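Local structure of BIFUNCTIONAL PROTEIN Proline utilization A (PutA) (Corynebacterium freiburgense, 5UX5) at residues A727-I732 with S813-H818; T817-G822 with T843-T848; Q835-Q840 with V859-E864. The protein probably oxidises proline to glutamate in two steps, joining an FAD-dependent proline dehydrogenase to an NAD-dependent aldehyde dehydrogenase in one polypeptide. One frame throughout, in Å; residues are numbered along the deposited sequence.

Interaction 1: A727-I732 with S813-H818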
loop_
_atom_site.group_PDB
_atom_site.type_symbol
_atom_site.label_atom_id
_atom_site.label_comp_id
_atom_site.label_asym_id
_atom_site.label_seq_id
_atom_site.Cartn_x
_atom_site.Cartn_y
_atom_site.Cartn_z
ATOM N N ALA A 727 1.830 -11.412 6.958
ATOM C CA ALA A 727 0.541 -11.722 6.356
ATOM C C ALA A 727 -0.564 -11.764 7.400
ATOM O O ALA A 727 -0.330 -12.070 8.567
ATOM C CB ALA A 727 0.620 -13.069 5.629
ATOM N N ALA A 728 -1.776 -11.415 6.979
ATOM C CA ALA A 728 -2.947 -11.499 7.845
ATOM C C ALA A 728 -3.488 -12.919 7.759
ATOM O O ALA A 728 -4.084 -13.308 6.760
ATOM C CB ALA A 728 -4.000 -10.472 7.450
ATOM N N SER A 729 -3.251 -13.698 8.795
ATOM C CA SER A 729 -3.687 -15.073 8.876
ATOM C C SER A 729 -5.004 -15.185 9.599
ATOM O O SER A 729 -5.744 -16.152 9.401
ATOM C CB SER A 729 -2.631 -15.889 9.630
ATOM O OG SER A 729 -2.151 -16.998 8.887
ATOM N N LEU A 730 -5.333 -14.188 10.382
ATOM C CA LEU A 730 -6.529 -14.189 11.188
ATOM C C LEU A 730 -7.230 -12.857 10.993
ATOM O O LEU A 730 -6.583 -11.806 10.928
ATOM C CB LEU A 730 -6.162 -14.410 12.657
ATOM C CG LEU A 730 -5.313 -15.661 12.951
ATOM C CD1 LEU A 730 -4.624 -15.568 14.295
ATOM C CD2 LEU A 730 -6.146 -16.930 12.936
ATOM N N VAL A 731 -8.548 -12.915 10.867
ATOM C CA VAL A 731 -9.428 -11.767 11.036
ATOM C C VAL A 731 -10.362 -12.100 12.206
ATOM O O VAL A 731 -10.977 -13.179 12.241
ATOM C CB VAL A 731 -10.177 -11.426 9.712
ATOM C CG1 VAL A 731 -11.004 -12.573 9.220
ATOM C CG2 VAL A 731 -11.042 -10.166 9.808
ATOM N N ILE A 732 -10.412 -11.205 13.190
ATOM C CA ILE A 732 -11.203 -11.387 14.405
ATOM C C ILE A 732 -12.319 -10.359 14.346
ATOM O O ILE A 732 -12.057 -9.154 14.420
ATOM C CB ILE A 732 -10.374 -11.182 15.684
ATOM C CG1 ILE A 732 -9.101 -12.008 15.697
ATOM C CG2 ILE A 732 -11.181 -11.498 16.925
ATOM C CD1 ILE A 732 -8.261 -11.641 16.872
ATOM N N SER A 813 -6.739 -23.073 19.510
ATOM C CA SER A 813 -6.760 -24.084 18.469
ATOM C C SER A 813 -5.455 -24.058 17.679
ATOM O O SER A 813 -4.665 -23.113 17.752
ATOM C CB SER A 813 -7.938 -23.853 17.519
ATOM O OG SER A 813 -7.556 -23.134 16.349
ATOM N N TRP A 814 -5.256 -25.103 16.869
ATOM C CA TRP A 814 -4.004 -25.226 16.131
ATOM C C TRP A 814 -3.797 -24.047 15.176
ATOM O O TRP A 814 -2.704 -23.469 15.122
ATOM C CB TRP A 814 -3.945 -26.559 15.386
ATOM C CG TRP A 814 -2.659 -26.696 14.611
ATOM C CD1 TRP A 814 -1.436 -27.079 15.099
ATOM C CD2 TRP A 814 -2.465 -26.431 13.207
ATOM N NE1 TRP A 814 -0.499 -27.074 14.087
ATOM C CE2 TRP A 814 -1.104 -26.679 12.920
ATOM C CE3 TRP A 814 -3.311 -26.016 12.170
ATOM C CZ2 TRP A 814 -0.572 -26.522 11.635
ATOM C CZ3 TRP A 814 -2.783 -25.862 10.899
ATOM C CH2 TRP A 814 -1.428 -26.113 10.641
ATOM N N PHE A 815 -4.836 -23.672 14.406
ATOM C CA PHE A 815 -4.644 -22.614 13.409
ATOM C C PHE A 815 -4.465 -21.226 14.039
ATOM O O PHE A 815 -3.905 -20.317 13.398
ATOM C CB PHE A 815 -5.793 -22.614 12.381
ATOM C CG PHE A 815 -5.517 -21.739 11.213
ATOM C CD1 PHE A 815 -4.606 -22.139 10.241
ATOM C CD2 PHE A 815 -6.101 -20.489 11.111
ATOM C CE1 PHE A 815 -4.280 -21.308 9.190
ATOM C CE2 PHE A 815 -5.788 -19.655 10.052
ATOM C CZ PHE A 815 -4.883 -20.068 9.092
ATOM N N HIS A 816 -4.891 -21.055 15.290
ATOM C CA HIS A 816 -4.681 -19.795 15.994
ATOM C C HIS A 816 -3.211 -19.567 16.337
ATOM O O HIS A 816 -2.767 -18.417 16.388
ATOM C CB HIS A 816 -5.547 -19.786 17.254
ATOM C CG HIS A 816 -5.400 -18.559 18.083
ATOM N ND1 HIS A 816 -5.561 -18.570 19.452
ATOM C CD2 HIS A 816 -5.113 -17.283 17.746
ATOM C CE1 HIS A 816 -5.361 -17.353 19.925
ATOM N NE2 HIS A 816 -5.088 -16.553 18.910
ATOM N N THR A 817 -2.427 -20.638 16.534
ATOM C CA THR A 817 -1.083 -20.522 17.102
ATOM C C THR A 817 0.014 -21.079 16.191
ATOM O O THR A 817 1.139 -21.287 16.657
ATOM C CB THR A 817 -1.019 -21.218 18.478
ATOM O OG1 THR A 817 -1.151 -22.636 18.340
ATOM C CG2 THR A 817 -2.154 -20.756 19.362
ATOM N N HIS A 818 -0.269 -21.306 14.905
ATOM C CA HIS A 818 0.708 -21.859 13.965
ATOM C C HIS A 818 0.669 -21.078 12.660
ATOM O O HIS A 818 -0.356 -21.084 11.973
ATOM C CB HIS A 818 0.421 -23.335 13.690
ATOM C CG HIS A 818 0.699 -24.220 14.858
ATOM N ND1 HIS A 818 -0.134 -24.276 15.957
ATOM C CD2 HIS A 818 1.729 -25.054 15.127
ATOM C CE1 HIS A 818 0.365 -25.115 16.845
ATOM N NE2 HIS A 818 1.499 -25.597 16.368
#
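Leu730 and His816 mark the closest backbone approach, with their CA atoms 7.6 Å apart, too far for the two main chains to pair as strands. In the aldehyde dehydrogenase fold seen here, 727-732 enters strand 728-734, an inner parallel strand between 696-700 and 824-830. The 813-818 segment belongs to the loop that leads into strand 824-830. A type I beta turn from Trp814 to Thr817 folds this loop back, closed by Thr817 N on Trp814 O at 3.2 Å. That same carbonyl takes a second bond from His818 ND1, 2.8 Å from Trp814 O, in the carbonyl plane on a lone pair. The imidazole of His818 also stacks on the indole of Trp814.

The side chains of Phe815 and His816 both leave the turn with CG anti to the backbone N (chi1 -169° for Phe815), and together they meet Ser729 and Leu730. The Phe815 ring turns its edge to the Ser729 carbonyl, with Ser729 O 3.6 Å from CE2 and near the ring plane. Ser729 OG approaches the same end of the ring but has its polar partner in Lys695. The ammonium of Lys695 also bonds His818 O and makes a cation-pi contact with Phe815, so one lysine bridges strand and loop. His816 is held at both nitrogens, ND1 by Gly812 N and NE2 by Trp839 O, which fixes the plane of its ring. Leu730, with CG beside its own backbone N (chi1 -54°), divides its two methyls between the aromatic groups. The Leu730 and Phe815 side chains run past each other in opposite directions, with Leu730 CD2 4.0 Å from Phe815 CE2, and Leu730 CD1 lies in the plane of the imidazole, 3.9 Å from His816 CD2.

Interaction 2: T817-G822 with T843-T848. With NAD (nicotinamide-adenine-dinucleotide), chain F.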
loop_
_atom_site.group_PDB
_atom_site.type_symbol
_atom_site.label_atom_id
_atom_site.label_comp_id
_atom_site.label_asym_id
_atom_site.label_seq_id
_atom_site.Cartn_x
_atom_site.Cartn_y
_atom_site.Cartn_z
ATOM N N THR A 817 -2.427 -20.638 16.534
ATOM C CA THR A 817 -1.083 -20.522 17.102
ATOM C C THR A 817 0.014 -21.079 16.191
ATOM O O THR A 817 1.139 -21.287 16.657
ATOM C CB THR A 817 -1.019 -21.218 18.478
ATOM O OG1 THR A 817 -1.151 -22.636 18.340
ATOM C CG2 THR A 817 -2.154 -20.756 19.362
ATOM N N HIS A 818 -0.269 -21.306 14.905
ATOM C CA HIS A 818 0.708 -21.859 13.965
ATOM C C HIS A 818 0.669 -21.078 12.660
ATOM O O HIS A 818 -0.356 -21.084 11.973
ATOM C CB HIS A 818 0.421 -23.335 13.690
ATOM C CG HIS A 818 0.699 -24.220 14.858
ATOM N ND1 HIS A 818 -0.134 -24.276 15.957
ATOM C CD2 HIS A 818 1.729 -25.054 15.127
ATOM C CE1 HIS A 818 0.365 -25.115 16.845
ATOM N NE2 HIS A 818 1.499 -25.597 16.368
ATOM N N GLU A 819 1.778 -20.428 12.309
ATOM C CA GLU A 819 1.868 -19.705 11.046
ATOM C C GLU A 819 2.106 -20.703 9.929
ATOM O O GLU A 819 3.115 -21.414 9.942
ATOM C CB GLU A 819 2.974 -18.646 11.079
ATOM C CG GLU A 819 4.271 -19.021 11.816
ATOM C CD GLU A 819 5.362 -19.610 10.925
ATOM O OE1 GLU A 819 5.508 -19.134 9.783
ATOM O OE2 GLU A 819 6.082 -20.540 11.371
ATOM N N CYS A 820 1.151 -20.784 8.980
ATOM C CA CYS A 820 1.272 -21.688 7.837
ATOM C C CYS A 820 2.006 -21.092 6.646
ATOM O O CYS A 820 2.489 -21.853 5.805
ATOM C CB CYS A 820 -0.094 -22.161 7.386
ATOM S SG CYS A 820 -0.881 -23.119 8.632
ATOM N N PHE A 821 2.134 -19.772 6.554
ATOM C CA PHE A 821 2.896 -19.166 5.467
ATOM C C PHE A 821 2.327 -19.558 4.104
ATOM O O PHE A 821 3.047 -19.971 3.197
ATOM C CB PHE A 821 4.376 -19.547 5.573
ATOM C CG PHE A 821 5.307 -18.382 5.472
ATOM C CD1 PHE A 821 5.400 -17.467 6.513
ATOM C CD2 PHE A 821 6.100 -18.194 4.348
ATOM C CE1 PHE A 821 6.262 -16.365 6.445
ATOM C CE2 PHE A 821 6.963 -17.102 4.280
ATOM C CZ PHE A 821 7.035 -16.185 5.336
ATOM N N GLY A 822 1.015 -19.420 3.968
ATOM C CA GLY A 822 0.331 -19.769 2.746
ATOM C C GLY A 822 -1.010 -19.070 2.611
ATOM O O GLY A 822 -1.356 -18.189 3.396
ATOM N N THR A 843 -1.086 -15.403 20.320
ATOM C CA THR A 843 -0.601 -16.267 19.251
ATOM C C THR A 843 0.793 -16.823 19.530
ATOM O O THR A 843 1.215 -17.785 18.867
ATOM C CB THR A 843 -0.587 -15.472 17.925
ATOM O OG1 THR A 843 0.085 -14.213 18.132
ATOM C CG2 THR A 843 -1.999 -15.237 17.391
ATOM N N GLY A 844 1.524 -16.227 20.482
ATOM C CA GLY A 844 2.915 -16.517 20.669
ATOM C C GLY A 844 3.814 -15.585 19.911
ATOM O O GLY A 844 5.009 -15.506 20.215
ATOM N N PHE A 845 3.264 -14.874 18.938
ATOM C CA PHE A 845 4.004 -13.951 18.101
ATOM C C PHE A 845 3.566 -12.510 18.370
ATOM O O PHE A 845 2.548 -12.247 19.025
ATOM C CB PHE A 845 3.820 -14.312 16.621
ATOM C CG PHE A 845 4.203 -15.719 16.282
ATOM C CD1 PHE A 845 3.351 -16.774 16.536
ATOM C CD2 PHE A 845 5.426 -15.987 15.675
ATOM C CE1 PHE A 845 3.714 -18.080 16.206
ATOM C CE2 PHE A 845 5.795 -17.291 15.342
ATOM C CZ PHE A 845 4.937 -18.335 15.605
ATOM N N GLY A 846 4.380 -11.564 17.896
ATOM C CA GLY A 846 3.972 -10.178 17.969
ATOM C C GLY A 846 4.582 -9.308 16.894
ATOM O O GLY A 846 5.220 -8.300 17.212
ATOM N N LEU A 847 4.391 -9.677 15.624
ATOM C CA LEU A 847 5.001 -8.961 14.503
ATOM C C LEU A 847 4.067 -7.851 14.000
ATOM O O LEU A 847 4.271 -6.685 14.345
ATOM C CB LEU A 847 5.370 -9.938 13.377
ATOM C CG LEU A 847 6.138 -9.430 12.144
ATOM C CD1 LEU A 847 7.156 -8.372 12.516
ATOM C CD2 LEU A 847 6.843 -10.529 11.391
ATOM N N THR A 848 3.046 -8.167 13.195
ATOM C CA THR A 848 2.128 -7.132 12.740
ATOM C C THR A 848 0.726 -7.388 13.276
ATOM O O THR A 848 0.386 -8.491 13.715
ATOM C CB THR A 848 2.071 -7.009 11.193
ATOM O OG1 THR A 848 1.527 -8.191 10.624
ATOM C CG2 THR A 848 3.441 -6.762 10.566
HETATM P PA NAD F . 15.242 -21.052 7.094
HETATM O O1A NAD F . 14.888 -20.403 8.477
HETATM O O2A NAD F . 15.430 -22.597 7.263
HETATM O O5B NAD F . 16.605 -20.476 6.562
HETATM C C5B NAD F . 16.766 -19.151 6.119
HETATM C C4B NAD F . 18.214 -18.913 5.692
HETATM O O4B NAD F . 19.176 -19.547 6.542
HETATM C C3B NAD F . 18.456 -19.363 4.284
HETATM O O3B NAD F . 19.426 -18.598 3.663
HETATM C C2B NAD F . 18.895 -20.741 4.577
HETATM O O2B NAD F . 19.440 -21.418 3.499
HETATM C C1B NAD F . 19.817 -20.514 5.731
HETATM N N9A NAD F . 20.107 -21.741 6.465
HETATM C C8A NAD F . 19.205 -22.539 7.144
HETATM N N7A NAD F . 19.848 -23.589 7.694
HETATM C C5A NAD F . 21.217 -23.519 7.393
HETATM C C6A NAD F . 22.336 -24.290 7.693
HETATM N N6A NAD F . 22.254 -25.500 8.474
HETATM N N1A NAD F . 23.542 -23.910 7.236
HETATM C C2A NAD F . 23.700 -22.791 6.484
HETATM N N3A NAD F . 22.631 -22.007 6.175
HETATM C C4A NAD F . 21.396 -22.340 6.609
HETATM O O3 NAD F . 14.065 -20.627 6.097
HETATM P PN NAD F . 13.371 -21.477 4.920
HETATM O O1N NAD F . 13.798 -22.929 4.845
HETATM O O2N NAD F . 13.849 -20.911 3.615
HETATM O O5D NAD F . 11.787 -21.322 5.158
HETATM C C5D NAD F . 11.263 -21.789 6.393
HETATM C C4D NAD F . 10.057 -21.039 6.967
HETATM O O4D NAD F . 10.277 -19.687 7.297
HETATM C C3D NAD F . 8.823 -20.973 6.137
HETATM O O3D NAD F . 8.217 -22.190 5.899
HETATM C C2D NAD F . 8.007 -20.168 7.069
HETATM O O2D NAD F . 7.261 -21.011 7.873
HETATM C C1D NAD F . 9.015 -19.324 7.816
#
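Thr817 and Thr843 bring the two chains together most closely, CA to CA 4.8 Å, where the loop ahead of strand 824-830 passes the start of strand 845-852. The contacts between the protein segments are all van der Waals. Thr817 CA rests 4.0 Å from Thr843 O, and the Phe845 ring presents its edge to the Thr817 carbonyl, which lies near the ring plane. Phe845 CZ then meets the aliphatic part of Glu819, 3.9 Å from CG, and the two side chains cross at about a right angle.

The polar contacts lead to the cofactor. Glu819 CG occupies the crowded position between the backbone N and the carbonyl carbon (chi1 38°), and a bend at chi2 (93°) turns the carboxylate off the aromatic ring toward the nicotinamide ribose of NAD. There O2D donates to Glu819 OE1 at 3.2 Å. Glu819 OE1 is also hydrogen-bonded to Ser693 OG, a second-shell contact that probably helps orient the carboxylate. Within 843-848, a weak bond from Phe845 N to Thr843 OG1 spans Gly844.

Apolar contact with the cofactor comes from Phe821, which turns one face of its ring to the ribose: C2D stands above it, offset toward the rim, 3.6 Å from Phe821 CG. Glu819 and Phe821 fall in the Glu-Cys-Phe-Gly-Pro form of the family's ExFGP signature, and both line the NAD pocket. This arrangement is consistent with recognition of the nicotinamide ribose by two neighbouring groups, a carboxylate oxygen at the 2'-hydroxyl and an aromatic face against the carbon that bears it, with Phe845 packed behind the glutamate.

Interaction 3: Q835-Q840 with V859-E864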
loop_
_atom_site.group_PDB
_atom_site.type_symbol
_atom_site.label_atom_id
_atom_site.label_comp_id
_atom_site.label_asym_id
_atom_site.label_seq_id
_atom_site.Cartn_x
_atom_site.Cartn_y
_atom_site.Cartn_z
ATOM N N GLN A 835 -11.963 -8.906 24.415
ATOM C CA GLN A 835 -11.626 -10.303 24.173
ATOM C C GLN A 835 -10.813 -10.474 22.891
ATOM O O GLN A 835 -9.810 -11.204 22.877
ATOM C CB GLN A 835 -12.889 -11.136 24.096
ATOM C CG GLN A 835 -12.617 -12.508 23.562
ATOM C CD GLN A 835 -13.816 -13.388 23.664
ATOM O OE1 GLN A 835 -14.816 -13.187 22.968
ATOM N NE2 GLN A 835 -13.738 -14.367 24.547
ATOM N N ALA A 836 -11.231 -9.808 21.802
ATOM C CA ALA A 836 -10.497 -9.895 20.541
ATOM C C ALA A 836 -9.050 -9.472 20.720
ATOM O O ALA A 836 -8.143 -10.086 20.142
ATOM C CB ALA A 836 -11.157 -9.029 19.472
ATOM N N ILE A 837 -8.806 -8.451 21.556
ATOM C CA ILE A 837 -7.428 -8.043 21.819
ATOM C C ILE A 837 -6.692 -9.118 22.601
ATOM O O ILE A 837 -5.505 -9.352 22.370
ATOM C CB ILE A 837 -7.364 -6.692 22.545
ATOM C CG1 ILE A 837 -7.911 -5.580 21.667
ATOM C CG2 ILE A 837 -5.929 -6.359 22.836
ATOM C CD1 ILE A 837 -8.044 -4.287 22.387
ATOM N N GLU A 838 -7.367 -9.774 23.554
ATOM C CA GLU A 838 -6.740 -10.909 24.222
ATOM C C GLU A 838 -6.326 -11.962 23.210
ATOM O O GLU A 838 -5.215 -12.501 23.283
ATOM C CB GLU A 838 -7.686 -11.539 25.239
ATOM C CG GLU A 838 -7.739 -10.932 26.624
ATOM C CD GLU A 838 -8.792 -11.644 27.468
ATOM O OE1 GLU A 838 -9.676 -10.973 28.056
ATOM O OE2 GLU A 838 -8.752 -12.896 27.506
ATOM N N TRP A 839 -7.202 -12.254 22.241
ATOM C CA TRP A 839 -6.903 -13.300 21.270
ATOM C C TRP A 839 -5.754 -12.901 20.356
ATOM O O TRP A 839 -4.892 -13.730 20.046
ATOM C CB TRP A 839 -8.150 -13.648 20.467
ATOM C CG TRP A 839 -9.208 -14.343 21.273
ATOM C CD1 TRP A 839 -9.131 -14.762 22.579
ATOM C CD2 TRP A 839 -10.509 -14.690 20.823
ATOM N NE1 TRP A 839 -10.311 -15.341 22.964
ATOM C CE2 TRP A 839 -11.175 -15.313 21.900
ATOM C CE3 TRP A 839 -11.182 -14.531 19.604
ATOM C CZ2 TRP A 839 -12.471 -15.771 21.796
ATOM C CZ3 TRP A 839 -12.463 -14.981 19.499
ATOM C CH2 TRP A 839 -13.102 -15.599 20.591
ATOM N N GLN A 840 -5.737 -11.644 19.896
ATOM C CA GLN A 840 -4.647 -11.163 19.046
ATOM C C GLN A 840 -3.291 -11.244 19.752
ATOM O O GLN A 840 -2.254 -11.425 19.100
ATOM C CB GLN A 840 -4.945 -9.724 18.611
ATOM C CG GLN A 840 -3.961 -9.086 17.629
ATOM C CD GLN A 840 -4.525 -7.823 17.029
ATOM O OE1 GLN A 840 -5.338 -7.143 17.651
ATOM N NE2 GLN A 840 -4.111 -7.506 15.809
ATOM N N VAL A 859 -10.167 2.624 18.906
ATOM C CA VAL A 859 -8.835 2.746 18.351
ATOM C C VAL A 859 -7.840 3.109 19.444
ATOM O O VAL A 859 -6.711 2.609 19.468
ATOM C CB VAL A 859 -8.863 3.777 17.213
ATOM C CG1 VAL A 859 -7.457 4.150 16.780
ATOM C CG2 VAL A 859 -9.682 3.231 16.074
ATOM N N GLU A 860 -8.245 3.967 20.384
ATOM C CA GLU A 860 -7.295 4.385 21.401
ATOM C C GLU A 860 -6.989 3.230 22.341
ATOM O O GLU A 860 -5.814 2.933 22.609
ATOM C CB GLU A 860 -7.825 5.620 22.140
ATOM C CG GLU A 860 -6.774 6.758 22.342
ATOM C CD GLU A 860 -6.099 7.273 21.038
ATOM O OE1 GLU A 860 -6.739 7.322 19.949
ATOM O OE2 GLU A 860 -4.901 7.641 21.117
ATOM N N LEU A 861 -8.022 2.498 22.754
ATOM C CA LEU A 861 -7.800 1.288 23.534
ATOM C C LEU A 861 -6.891 0.320 22.782
ATOM O O LEU A 861 -5.894 -0.172 23.331
ATOM C CB LEU A 861 -9.140 0.655 23.874
ATOM C CG LEU A 861 -9.118 -0.628 24.681
ATOM C CD1 LEU A 861 -8.448 -0.398 26.013
ATOM C CD2 LEU A 861 -10.542 -1.137 24.831
ATOM N N TRP A 862 -7.186 0.081 21.498
ATOM C CA TRP A 862 -6.374 -0.850 20.715
ATOM C C TRP A 862 -4.914 -0.379 20.614
ATOM O O TRP A 862 -3.994 -1.197 20.723
ATOM C CB TRP A 862 -6.987 -1.076 19.317
ATOM C CG TRP A 862 -6.270 -2.184 18.562
ATOM C CD1 TRP A 862 -6.479 -3.524 18.689
ATOM C CD2 TRP A 862 -5.227 -2.038 17.595
ATOM N NE1 TRP A 862 -5.640 -4.225 17.858
ATOM C CE2 TRP A 862 -4.858 -3.338 17.179
ATOM C CE3 TRP A 862 -4.573 -0.937 17.038
ATOM C CZ2 TRP A 862 -3.863 -3.570 16.242
ATOM C CZ3 TRP A 862 -3.585 -1.169 16.106
ATOM C CH2 TRP A 862 -3.239 -2.480 15.715
ATOM N N LYS A 863 -4.671 0.919 20.355
ATOM C CA LYS A 863 -3.284 1.398 20.274
ATOM C C LYS A 863 -2.527 1.121 21.562
ATOM O O LYS A 863 -1.328 0.811 21.532
ATOM C CB LYS A 863 -3.205 2.906 20.002
ATOM C CG LYS A 863 -3.580 3.358 18.608
ATOM C CD LYS A 863 -3.045 4.780 18.295
ATOM C CE LYS A 863 -2.939 5.661 19.572
ATOM N NZ LYS A 863 -2.018 6.844 19.482
ATOM N N GLU A 864 -3.212 1.182 22.697
ATOM C CA GLU A 864 -2.508 1.011 23.953
ATOM C C GLU A 864 -2.376 -0.454 24.330
ATOM O O GLU A 864 -1.351 -0.843 24.889
ATOM C CB GLU A 864 -3.234 1.798 25.059
ATOM C CG GLU A 864 -2.395 2.131 26.327
ATOM C CD GLU A 864 -1.173 3.065 26.051
ATOM O OE1 GLU A 864 -1.001 3.571 24.904
ATOM O OE2 GLU A 864 -0.400 3.318 27.003
#
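Gln840 and Trp862 join helices 833-841 and 856-865 by the polar bond of this contact, while Ile837 packs beside them. The segment axes run nearly parallel, with a signed crossing angle of -26° and a closest approach of 11.1 Å. At that spacing, long side chains have to bridge the gap.

Gln840 does so with CG anti to the backbone N (chi1 -176°) and the chain extended beyond it, which carries the amide across to the indole. Trp862 likewise has CG anti to its N, and this torsion together with chi2 turns the pyrrole edge of the ring toward the first helix. The indole N-H then points almost straight at the amide oxygen: NE1 to Gln840 OE1 is 2.9 Å with an angle of 173° at the hydrogen. The oxygen sits in the indole plane, whereas the donor is tilted from the plane of the amide. The bond is consistent with this rotation of the amide, which places Gln840 NE2 4.0 Å from Trp862 CZ2.

Ile837 CG1 abuts the indole edge at 3.9 Å from Trp862 CD1, and Ile837 CD1 goes on to Leu861, 4.5 Å from Leu861 CG. Ile837, Gln840 and Trp862 all touch Ile699 of strand 696-700 as well, so both helices lie on the same face of the catalytic-domain sheet, as in the Rossmann-like architecture of the family. The chemistry implies that the indole N-H and a glutamine oxygen, both on buried residues, satisfy each other within an apolar helix-sheet interface, and that their near-linear bond probably fixes the relative placement of the two side chains.

From the N terminus, strand 728-734 comes first. Interaction 1 closes a long loop of 80 intervening residues by bringing 813-818 back to it. Interaction 2 begins where that segment ends, sharing Thr817 and His818, and closes a loop of 20 residues onto the start of strand 845-852. Interaction 3 opens inside that loop, on helix 833-841, and closes beyond it on helix 856-865, so interactions 2 and 3 cross while 1 and 3 lie in series. Ile732 of the strand packs on Ala836 and Trp839, joining interactions 1 and 3. Together the contacts tie the NAD-binding loop to the sheet and its helices.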